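Local structure of MHC class I protein (Ginglymostoma cirratum, 6LUP) at residues Ile76-Gln85 and Ala114-Ser122. The protein is a shark MHC class I heavy chain that holds a peptide in its binding groove, probably to display it to T cells. Numbering follows the deposited sequence.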
ATOM      1  N   ILE A  76     -12.458  19.444  -2.780  1.00 61.77           N
ATOM      2  CA  ILE A  76     -11.893  19.941  -1.518  1.00 64.84           C
ATOM      3  C   ILE A  76     -12.455  21.314  -1.153  1.00 67.71           C
ATOM      4  O   ILE A  76     -12.693  21.587   0.022  1.00 69.86           O
ATOM      5  CB  ILE A  76     -10.338  19.921  -1.462  1.00 64.99           C
ATOM      6  CG1 ILE A  76      -9.721  21.018  -2.340  1.00 66.72           C
ATOM      7  CG2 ILE A  76      -9.799  18.539  -1.817  1.00 62.76           C
ATOM      8  CD1 ILE A  76      -8.276  21.349  -2.020  1.00 68.19           C
ATOM      9  N   ASP A  77     -12.692  22.154  -2.161  1.00 69.21           N
ATOM     10  CA  ASP A  77     -13.311  23.460  -1.942  1.00 72.31           C
ATOM     11  C   ASP A  77     -14.792  23.334  -1.612  1.00 72.47           C
ATOM     12  O   ASP A  77     -15.296  24.047  -0.748  1.00 75.26           O
ATOM     13  CB  ASP A  77     -13.119  24.382  -3.149  1.00 73.90           C
ATOM     14  CG  ASP A  77     -11.688  24.870  -3.292  1.00 75.70           C
ATOM     15  OD1 ASP A  77     -10.873  24.154  -3.917  1.00 74.98           O
ATOM     16  OD2 ASP A  77     -11.380  25.974  -2.786  1.00 77.78           O
ATOM     17  N   ILE A  78     -15.481  22.426  -2.298  1.00 70.74           N
ATOM     18  CA  ILE A  78     -16.907  22.192  -2.061  1.00 71.03           C
ATOM     19  C   ILE A  78     -17.163  21.720  -0.627  1.00 72.61           C
ATOM     20  O   ILE A  78     -18.044  22.247   0.059  1.00 74.41           O
ATOM     21  CB  ILE A  78     -17.512  21.197  -3.084  1.00 68.61           C
ATOM     22  CG1 ILE A  78     -17.520  21.813  -4.487  1.00 67.50           C
ATOM     23  CG2 ILE A  78     -18.929  20.799  -2.687  1.00 68.68           C
ATOM     24  CD1 ILE A  78     -17.751  20.819  -5.606  1.00 65.55           C
ATOM     25  N   LEU A  79     -16.377  20.747  -0.176  1.00 72.26           N
ATOM     26  CA  LEU A  79     -16.573  20.148   1.141  1.00 73.85           C
ATOM     27  C   LEU A  79     -16.103  21.035   2.294  1.00 76.61           C
ATOM     28  O   LEU A  79     -16.624  20.937   3.404  1.00 77.93           O
ATOM     29  CB  LEU A  79     -15.929  18.760   1.214  1.00 71.70           C
ATOM     30  CG  LEU A  79     -16.590  17.669   0.364  1.00 70.19           C
ATOM     31  CD1 LEU A  79     -15.830  16.361   0.497  1.00 69.01           C
ATOM     32  CD2 LEU A  79     -18.055  17.468   0.722  1.00 70.69           C
ATOM     33  N   SER A  80     -15.125  21.899   2.024  1.00 78.19           N
ATOM     34  CA  SER A  80     -14.687  22.896   3.000  1.00 80.95           C
ATOM     35  C   SER A  80     -15.825  23.861   3.312  1.00 83.38           C
ATOM     36  O   SER A  80     -16.065  24.192   4.474  1.00 85.36           O
ATOM     37  CB  SER A  80     -13.471  23.667   2.486  1.00 80.87           C
ATOM     38  OG  SER A  80     -12.334  22.828   2.410  1.00 79.53           O
ATOM     39  N   LYS A  81     -16.526  24.290   2.264  1.00 83.65           N
ATOM     40  CA  LYS A  81     -17.686  25.161   2.399  1.00 86.56           C
ATOM     41  C   LYS A  81     -18.809  24.466   3.169  1.00 87.28           C
ATOM     42  O   LYS A  81     -19.464  25.085   4.010  1.00 90.37           O
ATOM     43  CB  LYS A  81     -18.177  25.610   1.017  1.00 86.81           C
ATOM     44  CG  LYS A  81     -19.208  26.728   1.056  1.00 91.18           C
ATOM     45  CD  LYS A  81     -19.567  27.219  -0.339  1.00 91.69           C
ATOM     46  CE  LYS A  81     -20.634  28.302  -0.280  1.00 93.47           C
ATOM     47  NZ  LYS A  81     -21.093  28.700  -1.639  1.00 92.21           N
ATOM     48  N   ARG A  82     -19.011  23.182   2.884  1.00 84.82           N
ATOM     49  CA  ARG A  82     -20.063  22.392   3.522  1.00 85.16           C
ATOM     50  C   ARG A  82     -19.810  22.155   5.009  1.00 86.88           C
ATOM     51  O   ARG A  82     -20.751  22.082   5.800  1.00 88.12           O
ATOM     52  CB  ARG A  82     -20.230  21.049   2.816  1.00 82.75           C
ATOM     53  CG  ARG A  82     -20.915  21.125   1.465  1.00 81.81           C
ATOM     54  CD  ARG A  82     -21.328  19.738   1.014  1.00 80.32           C
ATOM     55  NE  ARG A  82     -21.712  19.710  -0.393  1.00 79.19           N
ATOM     56  CZ  ARG A  82     -21.853  18.596  -1.108  1.00 78.25           C
ATOM     57  NH1 ARG A  82     -21.651  17.407  -0.551  1.00 76.88           N
ATOM     58  NH2 ARG A  82     -22.207  18.673  -2.386  1.00 77.89           N
ATOM     59  N   THR A  83     -18.539  22.029   5.377  1.00 86.91           N
ATOM     60  CA  THR A  83     -18.155  21.776   6.763  1.00 88.91           C
ATOM     61  C   THR A  83     -17.678  23.053   7.456  1.00 91.93           C
ATOM     62  O   THR A  83     -17.136  23.004   8.564  1.00 92.14           O
ATOM     63  CB  THR A  83     -17.060  20.693   6.851  1.00 86.95           C
ATOM     64  OG1 THR A  83     -16.013  20.997   5.924  1.00 85.57           O
ATOM     65  CG2 THR A  83     -17.628  19.325   6.520  1.00 84.97           C
ATOM     66  N   ASN A  84     -17.894  24.192   6.795  1.00 94.00           N
ATOM     67  CA  ASN A  84     -17.447  25.509   7.271  1.00 97.29           C
ATOM     68  C   ASN A  84     -15.964  25.541   7.661  1.00 97.65           C
ATOM     69  O   ASN A  84     -15.570  26.239   8.597  1.00 99.66           O
ATOM     70  CB  ASN A  84     -18.346  26.019   8.411  1.00100.03           C
ATOM     71  CG  ASN A  84     -19.742  26.397   7.937  1.00100.71           C
ATOM     72  OD1 ASN A  84     -19.906  27.228   7.039  1.00100.06           O
ATOM     73  ND2 ASN A  84     -20.756  25.793   8.547  1.00101.19           N
ATOM     74  N   GLN A  85     -15.178  24.700   7.008  1.00 96.63           N
ATOM     75  CA  GLN A  85     -13.710  24.781   7.194  1.00 97.09           C
ATOM     76  C   GLN A  85     -13.245  25.854   6.217  1.00 97.98           C
ATOM     77  O   GLN A  85     -13.853  25.965   5.146  1.00 96.81           O
ATOM     78  CB  GLN A  85     -13.056  23.442   6.882  1.00 95.58           C
ATOM     79  CG  GLN A  85     -13.623  22.289   7.686  1.00 95.15           C
ATOM     80  CD  GLN A  85     -12.522  21.381   8.167  1.00 95.33           C
ATOM     81  OE1 GLN A  85     -11.485  21.832   8.629  1.00 96.76           O
ATOM     82  NE2 GLN A  85     -12.749  20.085   8.063  1.00 94.21           N
ATOM     83  N   ALA A 114     -13.709   9.332   0.430  1.00 46.77           N
ATOM     84  CA  ALA A 114     -13.388   9.873   1.745  1.00 48.27           C
ATOM     85  C   ALA A 114     -12.933  11.319   1.691  1.00 49.42           C
ATOM     86  O   ALA A 114     -12.213  11.734   0.778  1.00 48.11           O
ATOM     87  CB  ALA A 114     -12.338   9.030   2.439  1.00 47.94           C
ATOM     88  N   TRP A 115     -13.372  12.066   2.697  1.00 51.76           N
ATOM     89  CA  TRP A 115     -12.980  13.447   2.907  1.00 53.56           C
ATOM     90  C   TRP A 115     -12.162  13.509   4.192  1.00 54.44           C
ATOM     91  O   TRP A 115     -12.596  13.015   5.237  1.00 54.84           O
ATOM     92  CB  TRP A 115     -14.235  14.320   2.985  1.00 55.44           C
ATOM     93  CG  TRP A 115     -14.073  15.627   3.693  1.00 57.89           C
ATOM     94  CD1 TRP A 115     -14.639  15.983   4.879  1.00 59.73           C
ATOM     95  CD2 TRP A 115     -13.306  16.759   3.258  1.00 58.58           C
ATOM     96  NE1 TRP A 115     -14.275  17.262   5.215  1.00 61.21           N
ATOM     97  CE2 TRP A 115     -13.454  17.762   4.239  1.00 60.20           C
ATOM     98  CE3 TRP A 115     -12.508  17.024   2.137  1.00 58.23           C
ATOM     99  CZ2 TRP A 115     -12.837  19.010   4.138  1.00 61.27           C
ATOM    100  CZ3 TRP A 115     -11.889  18.270   2.037  1.00 59.08           C
ATOM    101  CH2 TRP A 115     -12.060  19.244   3.034  1.00 60.70           C
ATOM    102  N   ASP A 116     -10.970  14.094   4.098  1.00 54.74           N
ATOM    103  CA  ASP A 116     -10.017  14.137   5.213  1.00 55.71           C
ATOM    104  C   ASP A 116      -9.892  12.785   5.918  1.00 54.61           C
ATOM    105  O   ASP A 116      -9.986  12.699   7.141  1.00 55.77           O
ATOM    106  CB  ASP A 116     -10.377  15.253   6.208  1.00 58.11           C
ATOM    107  CG  ASP A 116      -9.936  16.632   5.735  1.00 59.29           C
ATOM    108  OD1 ASP A 116      -9.226  16.729   4.714  1.00 58.84           O
ATOM    109  OD2 ASP A 116     -10.296  17.627   6.394  1.00 61.54           O
ATOM    110  N   SER A 117      -9.693  11.738   5.123  1.00 52.75           N
ATOM    111  CA  SER A 117      -9.484  10.369   5.612  1.00 51.87           C
ATOM    112  C   SER A 117     -10.612   9.793   6.482  1.00 52.34           C
ATOM    113  O   SER A 117     -10.385   8.877   7.275  1.00 52.29           O
ATOM    114  CB  SER A 117      -8.118  10.234   6.305  1.00 51.69           C
ATOM    115  OG  SER A 117      -7.060  10.478   5.394  1.00 50.85           O
ATOM    116  N   THR A 118     -11.824  10.326   6.321  1.00 52.71           N
ATOM    117  CA  THR A 118     -13.016   9.763   6.962  1.00 53.33           C
ATOM    118  C   THR A 118     -14.095   9.457   5.919  1.00 52.96           C
ATOM    119  O   THR A 118     -14.219  10.169   4.918  1.00 52.09           O
ATOM    120  CB  THR A 118     -13.608  10.702   8.040  1.00 54.97           C
ATOM    121  OG1 THR A 118     -13.951  11.960   7.451  1.00 55.37           O
ATOM    122  CG2 THR A 118     -12.622  10.926   9.180  1.00 55.57           C
ATOM    123  N   ASP A 119     -14.867   8.397   6.168  1.00 53.22           N
ATOM    124  CA  ASP A 119     -15.953   7.986   5.277  1.00 53.02           C
ATOM    125  C   ASP A 119     -16.790   9.170   4.825  1.00 53.35           C
ATOM    126  O   ASP A 119     -17.285   9.942   5.643  1.00 55.12           O
ATOM    127  CB  ASP A 119     -16.852   6.955   5.960  1.00 53.99           C
ATOM    128  CG  ASP A 119     -16.240   5.568   5.993  1.00 53.81           C
ATOM    129  OD1 ASP A 119     -15.022   5.426   5.750  1.00 53.35           O
ATOM    130  OD2 ASP A 119     -16.987   4.611   6.268  1.00 54.91           O
ATOM    131  N   PHE A 120     -16.925   9.323   3.516  1.00 52.40           N
ATOM    132  CA  PHE A 120     -17.748  10.386   2.973  1.00 53.07           C
ATOM    133  C   PHE A 120     -18.993   9.810   2.314  1.00 53.25           C
ATOM    134  O   PHE A 120     -20.110  10.101   2.737  1.00 55.10           O
ATOM    135  CB  PHE A 120     -16.944  11.255   2.002  1.00 52.29           C
ATOM    136  CG  PHE A 120     -17.779  12.237   1.233  1.00 53.10           C
ATOM    137  CD1 PHE A 120     -18.554  13.189   1.893  1.00 54.58           C
ATOM    138  CD2 PHE A 120     -17.781  12.219  -0.159  1.00 52.04           C
ATOM    139  CE1 PHE A 120     -19.324  14.093   1.181  1.00 55.02           C
ATOM    140  CE2 PHE A 120     -18.548  13.123  -0.877  1.00 52.59           C
ATOM    141  CZ  PHE A 120     -19.321  14.061  -0.206  1.00 54.00           C
ATOM    142  N   ILE A 121     -18.793   8.981   1.293  1.00 51.80           N
ATOM    143  CA  ILE A 121     -19.893   8.376   0.556  1.00 51.55           C
ATOM    144  C   ILE A 121     -19.410   7.092  -0.123  1.00 50.56           C
ATOM    145  O   ILE A 121     -18.237   6.976  -0.482  1.00 49.83           O
ATOM    146  CB  ILE A 121     -20.506   9.382  -0.457  1.00 51.57           C
ATOM    147  CG1 ILE A 121     -21.937   8.985  -0.838  1.00 52.14           C
ATOM    148  CG2 ILE A 121     -19.609   9.575  -1.677  1.00 50.13           C
ATOM    149  CD1 ILE A 121     -22.703  10.068  -1.572  1.00 52.20           C
ATOM    150  N   SER A 122     -20.306   6.121  -0.270  1.00 50.80           N
ATOM    151  CA  SER A 122     -19.982   4.873  -0.962  1.00 50.35           C
ATOM    152  C   SER A 122     -21.235   4.235  -1.553  1.00 51.26           C
ATOM    153  O   SER A 122     -22.351   4.557  -1.141  1.00 52.84           O
ATOM    154  CB  SER A 122     -19.256   3.895  -0.029  1.00 50.17           C
ATOM    155  OG  SER A 122     -20.016   3.617   1.133  1.00 51.53           O
TER
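L79 and the two rings W115 and F120 carry this contact. L79 lies between the rings and meets both by CH-pi packing. Its CB sits over one face of the W115 indole, 3.9 Å from the centroid of the six-membered ring. Its CD1 sits over the face of F120, 4.2 Å from the ring centroid, and also packs on W115 CB at 3.6 Å. The other methyl, CD2, touches F120 CE1 at 3.6 Å. With CG anti to the backbone N (chi1 158°), the indole extends to L79. D116 CG covers its opposite face. I76 CB meets W115 CZ3 at 4.2 Å.

S80 and T83 bond within the helix segment. S80 OG donates to I76 O at 2.7 Å and passes close to W115 CH2. T83 OG1 donates to L79 O at 2.6 Å, just where the helix ends. Each carbonyl also takes a backbone N-H, from the opposite face of its plane. Q85 NE2 approaches W115 CZ2 and D116 OD2, its amide nearly perpendicular to the indole (83°). D116 OD2 hydrogen-bonds H90 ND1, and OD1 the backbone N of T91. T118 OG1 and T118 N both bond W115 O and close the type I' turn of the hairpin.

R82 NH1 lies at the edge of F120, 4.1 Å from CZ, but hydrogen-bonds T140 OG1 and W136 O.

The contact joins the end of helix 55-82 to the groove floor, mainly by apolar and ring-face packing. L79 and F120 line the groove against an apolar peptide side chain, and W115 packs behind L79. This is consistent with the F pocket of class I molecules, which takes the peptide's C-terminal end.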